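Local coordinates for CELL WALL surface anchor family protein (Streptococcus pneumoniae, PDB 2Y1V) that forms the backbone of the pneumococcal pilus as its major pilin, whose subunits probably join end to end into a fibre, at residues A[178-183]-A[412-417]. Numbering follows the deposited sequence.
Sequences VDKDTP and TEPKVV. With NI (nickel (II) ion), chain D.
K180 reaches across to T412 from a type I beta turn, D179 to T182, that leads into strand 184-185, which pairs in parallel with strand 415-426 in a mixed beta sheet of this pilin. The turn is closed by the T182 N to D179 O bond. From CB, 4.2 Å from E413 O, the lysine chain runs over the backbone: CD lies 3.7 Å from the carbonyl carbon of E413 and also near T412 OG1. P414 CD, a ring carbon 4.0 Å from K180 CD, gives the methylenes an apolar neighbour. Bent at chi3 and chi4, the chain carries CE past T412 O and OG1, 3.8 Å from both, and the ammonium donates to these same two oxygens, each 2.9 Å from NZ. The carbonyl is approached from above its plane, at a C=O...N angle of 116°. With chi1 54°, T412 OG1 lies on the side of its own carbonyl carbon, where NZ can reach it together with O. Lysine suits this buried place because D164 of strand 149-167 supplies the countercharge in a salt bridge. Next in sequence, E413 turns away to bind nickel with D291, D410 and P411; V292 N donates to its OE2, 2.6 Å from the metal. K415 lays CB beside P183 and CG near D181 O, while its amine leads away to S289. Just after P183, whose nitrogen has no hydrogen to donate, the V184 backbone hydrogen-bonds to K415 and V417. P183 CA makes a bent CA-H...O contact with K415 O, 3.5 Å away, and P183 CB rests 3.8 Å from V417 CG1.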
ATOM      1  N   VAL A 178       2.342   4.099 -17.244  1.00 66.07           N
ATOM      2  CA  VAL A 178       3.784   3.818 -17.229  1.00 66.25           C
ATOM      3  C   VAL A 178       4.611   4.860 -16.478  1.00 64.89           C
ATOM      4  O   VAL A 178       5.676   4.559 -15.967  1.00 64.56           O
ATOM      5  CB  VAL A 178       4.359   3.627 -18.664  1.00 67.37           C
ATOM      6  CG1 VAL A 178       3.859   2.318 -19.265  1.00 68.86           C
ATOM      7  CG2 VAL A 178       4.007   4.817 -19.564  1.00 67.73           C
ATOM      8  N   ASP A 179       4.112   6.087 -16.404  1.00 64.72           N
ATOM      9  CA  ASP A 179       4.853   7.159 -15.746  1.00 63.73           C
ATOM     10  C   ASP A 179       4.343   7.410 -14.326  1.00 61.94           C
ATOM     11  O   ASP A 179       4.374   8.546 -13.831  1.00 60.36           O
ATOM     12  CB  ASP A 179       4.742   8.444 -16.564  1.00 65.00           C
ATOM     13  CG  ASP A 179       3.343   9.036 -16.537  1.00 65.72           C
ATOM     14  OD1 ASP A 179       2.362   8.263 -16.437  1.00 68.09           O
ATOM     15  OD2 ASP A 179       3.230  10.277 -16.615  1.00 66.10           O
ATOM     16  N   LYS A 180       3.880   6.348 -13.676  1.00 59.62           N
ATOM     17  CA  LYS A 180       3.251   6.478 -12.374  1.00 57.48           C
ATOM     18  C   LYS A 180       4.173   6.986 -11.290  1.00 57.63           C
ATOM     19  O   LYS A 180       3.747   7.779 -10.453  1.00 57.99           O
ATOM     20  CB  LYS A 180       2.648   5.155 -11.929  1.00 58.16           C
ATOM     21  CG  LYS A 180       1.152   5.161 -11.854  1.00 54.01           C
ATOM     22  CD  LYS A 180       0.705   4.068 -10.920  1.00 56.20           C
ATOM     23  CE  LYS A 180      -0.528   3.381 -11.441  1.00 51.47           C
ATOM     24  NZ  LYS A 180      -0.475   1.950 -11.073  1.00 56.40           N
ATOM     25  N   ASP A 181       5.422   6.520 -11.294  1.00 57.00           N
ATOM     26  CA  ASP A 181       6.382   6.879 -10.251  1.00 56.07           C
ATOM     27  C   ASP A 181       6.718   8.377 -10.265  1.00 54.08           C
ATOM     28  O   ASP A 181       7.197   8.920  -9.281  1.00 54.71           O
ATOM     29  CB  ASP A 181       7.651   6.005 -10.336  1.00 57.05           C
ATOM     30  CG  ASP A 181       8.470   6.259 -11.603  1.00 64.60           C
ATOM     31  OD1 ASP A 181       7.906   6.788 -12.593  1.00 74.88           O
ATOM     32  OD2 ASP A 181       9.682   5.931 -11.615  1.00 66.18           O
ATOM     33  N   THR A 182       6.451   9.042 -11.379  1.00 53.25           N
ATOM     34  CA  THR A 182       6.653  10.489 -11.484  1.00 52.42           C
ATOM     35  C   THR A 182       5.680  11.257 -10.595  1.00 51.02           C
ATOM     36  O   THR A 182       4.473  11.241 -10.825  1.00 51.92           O
ATOM     37  CB  THR A 182       6.521  10.975 -12.945  1.00 51.68           C
ATOM     38  OG1 THR A 182       7.661  10.523 -13.681  1.00 50.09           O
ATOM     39  CG2 THR A 182       6.464  12.503 -13.006  1.00 49.93           C
ATOM     40  N   PRO A 183       6.206  11.923  -9.561  1.00 50.04           N
ATOM     41  CA  PRO A 183       5.332  12.577  -8.590  1.00 49.23           C
ATOM     42  C   PRO A 183       4.580  13.730  -9.213  1.00 48.67           C
ATOM     43  O   PRO A 183       5.113  14.431 -10.081  1.00 48.04           O
ATOM     44  CB  PRO A 183       6.307  13.107  -7.533  1.00 49.68           C
ATOM     45  CG  PRO A 183       7.579  12.369  -7.759  1.00 50.50           C
ATOM     46  CD  PRO A 183       7.627  12.065  -9.216  1.00 50.43           C
ATOM     47  N   THR A 412       1.499  -0.951  -8.623  1.00 44.47           N
ATOM     48  CA  THR A 412       2.309   0.219  -8.413  1.00 43.38           C
ATOM     49  C   THR A 412       1.377   1.367  -7.999  1.00 43.38           C
ATOM     50  O   THR A 412       0.173   1.355  -8.301  1.00 42.84           O
ATOM     51  CB  THR A 412       3.068   0.569  -9.700  1.00 45.10           C
ATOM     52  OG1 THR A 412       2.132   0.682 -10.779  1.00 41.29           O
ATOM     53  CG2 THR A 412       4.080  -0.542 -10.036  1.00 44.69           C
ATOM     54  N   GLU A 413       1.932   2.345  -7.294  1.00 41.39           N
ATOM     55  CA  GLU A 413       1.166   3.498  -6.831  1.00 41.55           C
ATOM     56  C   GLU A 413       1.706   4.800  -7.427  1.00 41.37           C
ATOM     57  O   GLU A 413       2.873   4.883  -7.793  1.00 44.06           O
ATOM     58  CB  GLU A 413       1.221   3.590  -5.297  1.00 41.23           C
ATOM     59  CG  GLU A 413       0.280   2.649  -4.563  1.00 35.92           C
ATOM     60  CD  GLU A 413       0.778   1.218  -4.485  1.00 35.46           C
ATOM     61  OE1 GLU A 413       2.007   0.978  -4.590  1.00 35.59           O
ATOM     62  OE2 GLU A 413      -0.071   0.325  -4.290  1.00 35.72           O
ATOM     63  N   PRO A 414       0.856   5.823  -7.523  1.00 40.83           N
ATOM     64  CA  PRO A 414       1.302   7.168  -7.915  1.00 40.12           C
ATOM     65  C   PRO A 414       1.985   7.904  -6.751  1.00 38.96           C
ATOM     66  O   PRO A 414       2.045   7.365  -5.650  1.00 40.24           O
ATOM     67  CB  PRO A 414      -0.005   7.860  -8.332  1.00 40.24           C
ATOM     68  CG  PRO A 414      -1.106   7.102  -7.652  1.00 36.81           C
ATOM     69  CD  PRO A 414      -0.614   5.683  -7.556  1.00 41.78           C
ATOM     70  N   LYS A 415       2.529   9.098  -6.989  1.00 36.98           N
ATOM     71  CA  LYS A 415       3.174   9.872  -5.920  1.00 35.56           C
ATOM     72  C   LYS A 415       2.761  11.336  -5.998  1.00 37.11           C
ATOM     73  O   LYS A 415       2.257  11.801  -7.016  1.00 39.23           O
ATOM     74  CB  LYS A 415       4.708   9.764  -5.981  1.00 37.90           C
ATOM     75  CG  LYS A 415       5.291   8.353  -6.213  1.00 33.02           C
ATOM     76  CD  LYS A 415       5.516   7.599  -4.918  1.00 38.92           C
ATOM     77  CE  LYS A 415       6.037   6.192  -5.163  1.00 31.74           C
ATOM     78  NZ  LYS A 415       5.004   5.119  -5.260  1.00 33.59           N
ATOM     79  N   VAL A 416       2.941  12.069  -4.914  1.00 37.26           N
ATOM     80  CA  VAL A 416       2.593  13.476  -4.913  1.00 35.38           C
ATOM     81  C   VAL A 416       3.636  14.210  -4.110  1.00 35.60           C
ATOM     82  O   VAL A 416       4.248  13.641  -3.219  1.00 37.06           O
ATOM     83  CB  VAL A 416       1.190  13.739  -4.317  1.00 37.20           C
ATOM     84  CG1 VAL A 416       0.129  13.022  -5.127  1.00 36.32           C
ATOM     85  CG2 VAL A 416       1.136  13.331  -2.852  1.00 31.27           C
ATOM     86  N   VAL A 417       3.828  15.484  -4.406  1.00 36.66           N
ATOM     87  CA  VAL A 417       4.972  16.176  -3.885  1.00 36.25           C
ATOM     88  C   VAL A 417       4.736  17.664  -3.849  1.00 37.45           C
ATOM     89  O   VAL A 417       4.122  18.218  -4.751  1.00 40.56           O
ATOM     90  CB  VAL A 417       6.208  15.834  -4.763  1.00 36.38           C
ATOM     91  CG1 VAL A 417       6.198  16.644  -6.031  1.00 36.84           C
ATOM     92  CG2 VAL A 417       7.502  16.029  -3.990  1.00 34.69           C
TER
HETATM   93 NI    NI D 800       1.495  -1.684  -3.935  1.00 62.45          NI